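Local atomic coordinates of alginate biosynthesis protein AlgX (Pseudomonas aeruginosa, PDB entry 4KNC), a protein that takes part in the O-acetylation of the exopolysaccharide alginate and protects the polymer from degradation as it crosses the periplasm. Residues G272-S275 against S276-Y280; V359-D363 against P364-E368. All blocks are in the same frame, centred on the assembly; numbering follows the deposited sequence.

Contact 1. Residues G272-S275 against S276-Y280; sequences GFDS and SLLAY
Ser276 is the second residue of helix 275-282, and its backbone N reaches the carbonyl of Gly272 through a water that accepts from the N-H at 3.0 Å and donates to Gly272 O. This is the N-terminal end of a helix in the SGNH hydrolase-like domain, where the first amides have no preceding helical carbonyl to bind and take water or loop oxygens instead. A small hydroxyl residue suits the site: with OG anti to its own N (chi1 172°), Ser276 turns its hydroxyl to Asn266 O and Gly241 N, pinning the helix start to the loops after two strands of the parallel sheet. Its side chain lies about 10 Å from that of Ser243, the inferred nucleophile.

Leu277 repeats the water bridge one residue on: the second water accepts from Leu277 N and donates to Phe273 O at 2.8 Å, a carbonyl that also receives Trp296 NE1. The leucine side chain meets Val240, Leu294 and Trp296 of the parallel sheet and Phe309 of helix 307-316, a buried junction that a flexible apolar group suits.

At Leu278 direct helical bonding takes over. Its N-H meets Asp274 O at 3.1 Å, with an N-H...O angle of 163° and the nitrogen almost in line with the C=O bond. The side chain folds back beside its own N (chi1 -70°), which lays Leu278 CG 3.3 Å from that same oxygen; it also touches Gln312 and Leu316 of helix 307-316.

Ala279 gives its N-H to Ser275 O, and alanine adds nothing past CB while keeping the helical backbone. Tyr280 N then bonds to Ser276 O within the helix. The methyl of Ala279 adds a last touch, CB standing 3.4 Å from Ser275 O.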
# COMPACT_ATOMS: atom_id res chain seq x y z
N GLY A 272 -0.97 -0.54 5.06
CA GLY A 272 -1.22 -1.67 4.18
C GLY A 272 -1.10 -1.39 2.69
O GLY A 272 -0.33 -0.55 2.24
N PHE A 273 -1.91 -2.11 1.92
CA PHE A 273 -1.89 -2.11 0.47
C PHE A 273 -2.31 -0.78 -0.12
O PHE A 273 -1.79 -0.35 -1.15
CB PHE A 273 -2.85 -3.22 0.01
CG PHE A 273 -3.04 -3.30 -1.49
CD1 PHE A 273 -2.04 -3.79 -2.30
CD2 PHE A 273 -4.26 -2.93 -2.07
CE1 PHE A 273 -2.23 -3.90 -3.69
CE2 PHE A 273 -4.46 -3.03 -3.44
CZ PHE A 273 -3.45 -3.51 -4.26
N ASP A 274 -3.26 -0.12 0.55
CA ASP A 274 -4.02 0.96 -0.07
C ASP A 274 -3.72 2.39 0.42
O ASP A 274 -3.65 3.31 -0.38
CB ASP A 274 -5.53 0.67 0.05
CG ASP A 274 -6.03 0.66 1.50
OD1 ASP A 274 -5.29 0.22 2.42
OD2 ASP A 274 -7.19 1.07 1.72
N SER A 275 -3.51 2.56 1.73
CA SER A 275 -3.55 3.89 2.33
C SER A 275 -2.49 4.87 1.83
O SER A 275 -2.79 6.03 1.55
CB SER A 275 -3.49 3.77 3.87
OG SER A 275 -4.62 3.05 4.34
N SER A 276 -1.26 4.40 1.70
CA SER A 276 -0.16 5.29 1.35
C SER A 276 -0.34 5.89 -0.04
O SER A 276 -0.21 7.10 -0.23
CB SER A 276 1.17 4.55 1.46
OG SER A 276 2.22 5.36 0.96
N LEU A 277 -0.65 5.03 -1.00
CA LEU A 277 -0.85 5.47 -2.37
C LEU A 277 -2.10 6.37 -2.50
O LEU A 277 -2.09 7.36 -3.23
CB LEU A 277 -0.95 4.26 -3.29
CG LEU A 277 -1.27 4.45 -4.78
CD1 LEU A 277 -0.28 5.38 -5.43
CD2 LEU A 277 -1.23 3.10 -5.45
N LEU A 278 -3.18 6.02 -1.80
CA LEU A 278 -4.38 6.85 -1.86
C LEU A 278 -4.12 8.25 -1.27
O LEU A 278 -4.48 9.26 -1.87
CB LEU A 278 -5.56 6.17 -1.16
CG LEU A 278 -6.19 4.92 -1.80
CD1 LEU A 278 -7.46 4.48 -1.04
CD2 LEU A 278 -6.51 5.16 -3.29
N ALA A 279 -3.48 8.31 -0.11
CA ALA A 279 -3.17 9.60 0.50
C ALA A 279 -2.25 10.42 -0.41
O ALA A 279 -2.49 11.61 -0.64
CB ALA A 279 -2.54 9.42 1.88
N TYR A 280 -1.21 9.77 -0.94
CA TYR A 280 -0.29 10.44 -1.87
C TYR A 280 -1.00 11.01 -3.10
O TYR A 280 -0.81 12.17 -3.46
CB TYR A 280 0.84 9.50 -2.30
CG TYR A 280 1.85 10.16 -3.21
CD1 TYR A 280 2.41 11.39 -2.88
CD2 TYR A 280 2.26 9.55 -4.39
CE1 TYR A 280 3.33 12.01 -3.72
CE2 TYR A 280 3.18 10.16 -5.22
CZ TYR A 280 3.71 11.38 -4.89
OH TYR A 280 4.63 11.98 -5.73
O HOH W 1 0.05 1.91 2.79
O HOH W 2 -0.48 2.11 -0.57

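Contact 2. Residues V359-D363 against P364-E368; sequences VTYSD and PSVHE
Tyr361 turns its ring toward Val366 by placing CG beside its backbone N (chi1 -77°), while Val366 holds CG1 anti to its N (chi1 -174°), which, with the chain turned back on itself, sets CG1 over one face of the ring. The methyl forms a CH-pi contact, Val366 CG1 lying 3.6 Å from the ring centroid, toward the rim; a beta-branched residue keeps such a methyl near the backbone. At the ring's edge, Tyr361 OH donates to Glu368 O at 2.8 Å, on an in-plane lone pair.

The chain between Tyr361 and Glu368 makes a type I beta turn from Asp363 to Val366 in the carbohydrate-binding module, closed by Val366 N to Asp363 O at 3.1 Å. Pro364, with its phi fixed by the ring, fits the second position. Asp363 also accepts two bonds on OD1, from Ser365 N at 3.1 Å and from Ser365 OG at 2.8 Å, both from one face of the carboxylate. The first closes an Asx turn. The Asp363 side chain also touches Pro424 and Leu427. Two donors on one carboxylate oxygen would probably favour its charged form; they hold the turn itself, while the phenol bond ties Tyr361 to Glu368, where the next strand starts.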
# COMPACT_ATOMS: atom_id res chain seq x y z
N VAL A 359 -15.25 14.78 -2.06
CA VAL A 359 -15.88 15.04 -0.76
C VAL A 359 -14.89 15.42 0.35
O VAL A 359 -13.92 14.71 0.59
CB VAL A 359 -16.65 13.79 -0.28
CG1 VAL A 359 -17.20 13.99 1.12
CG2 VAL A 359 -17.75 13.43 -1.26
N THR A 360 -15.16 16.51 1.07
CA THR A 360 -14.22 16.99 2.08
C THR A 360 -14.85 17.34 3.43
O THR A 360 -15.61 18.31 3.55
CB THR A 360 -13.46 18.22 1.57
OG1 THR A 360 -12.73 17.87 0.38
CG2 THR A 360 -12.49 18.71 2.64
N TYR A 361 -14.51 16.55 4.45
CA TYR A 361 -14.86 16.85 5.84
C TYR A 361 -14.21 18.14 6.34
O TYR A 361 -13.12 18.50 5.91
CB TYR A 361 -14.41 15.73 6.77
CG TYR A 361 -15.28 14.50 6.76
CD1 TYR A 361 -16.63 14.57 7.08
CD2 TYR A 361 -14.74 13.26 6.45
CE1 TYR A 361 -17.42 13.44 7.09
CE2 TYR A 361 -15.52 12.12 6.45
CZ TYR A 361 -16.86 12.21 6.77
OH TYR A 361 -17.63 11.08 6.77
N SER A 362 -14.88 18.83 7.26
CA SER A 362 -14.29 20.02 7.87
C SER A 362 -13.17 19.64 8.84
O SER A 362 -12.27 20.43 9.09
CB SER A 362 -15.36 20.88 8.55
OG SER A 362 -16.14 20.12 9.46
N ASP A 363 -13.23 18.42 9.38
CA ASP A 363 -12.24 17.93 10.33
C ASP A 363 -11.43 16.78 9.71
O ASP A 363 -11.96 15.69 9.49
CB ASP A 363 -12.94 17.47 11.60
CG ASP A 363 -11.98 17.16 12.74
OD1 ASP A 363 -10.76 17.01 12.48
OD2 ASP A 363 -12.45 17.06 13.90
N PRO A 364 -10.13 17.03 9.47
CA PRO A 364 -9.22 16.08 8.81
C PRO A 364 -9.01 14.80 9.61
O PRO A 364 -8.36 13.88 9.11
CB PRO A 364 -7.90 16.84 8.73
CG PRO A 364 -8.27 18.28 8.87
CD PRO A 364 -9.45 18.29 9.79
N SER A 365 -9.55 14.74 10.82
CA SER A 365 -9.36 13.56 11.67
C SER A 365 -10.51 12.57 11.50
O SER A 365 -10.62 11.60 12.25
CB SER A 365 -9.22 13.96 13.14
OG SER A 365 -10.43 14.50 13.64
N VAL A 366 -11.39 12.83 10.53
CA VAL A 366 -12.48 11.91 10.27
C VAL A 366 -12.09 10.91 9.18
O VAL A 366 -12.12 11.22 7.98
CB VAL A 366 -13.77 12.64 9.87
CG1 VAL A 366 -14.91 11.64 9.75
CG2 VAL A 366 -14.11 13.71 10.90
N HIS A 367 -11.76 9.70 9.62
CA HIS A 367 -11.14 8.70 8.76
C HIS A 367 -12.13 7.64 8.29
O HIS A 367 -11.77 6.49 8.06
CB HIS A 367 -9.97 8.04 9.50
CG HIS A 367 -8.91 9.01 9.91
ND1 HIS A 367 -8.37 9.93 9.03
CD2 HIS A 367 -8.29 9.21 11.09
CE1 HIS A 367 -7.45 10.65 9.66
NE2 HIS A 367 -7.38 10.23 10.91
N GLU A 368 -13.38 8.04 8.15
CA GLU A 368 -14.42 7.14 7.69
C GLU A 368 -15.44 7.94 6.91
O GLU A 368 -15.79 9.05 7.32
CB GLU A 368 -15.09 6.45 8.89
CG GLU A 368 -16.27 5.58 8.51
CD GLU A 368 -17.00 5.02 9.71
OE1 GLU A 368 -17.31 5.79 10.65
OE2 GLU A 368 -17.28 3.80 9.71

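How the contacts relate
From the N terminus, contact 1 comes first: it ends the loop that follows strand 263-265, an outer strand of the parallel sheet, and starts helix 275-282, whose side chains touch both that sheet and helix 307-316 in the SGNH hydrolase-like domain. The chain then passes into the carbohydrate-binding module, where contact 2 closes the bend joining strand 355-361 of one antiparallel sheet to strand 368-375 of the other. The two neither nest nor cross: contact 1 is complete about eighty residues before contact 2 opens, and each is local, with no residue between its two segments. The centres of contacts 1 and 2 are about 16 Å apart. The nearest atoms of contacts 1 and 2 are about 9 Å apart, without touching.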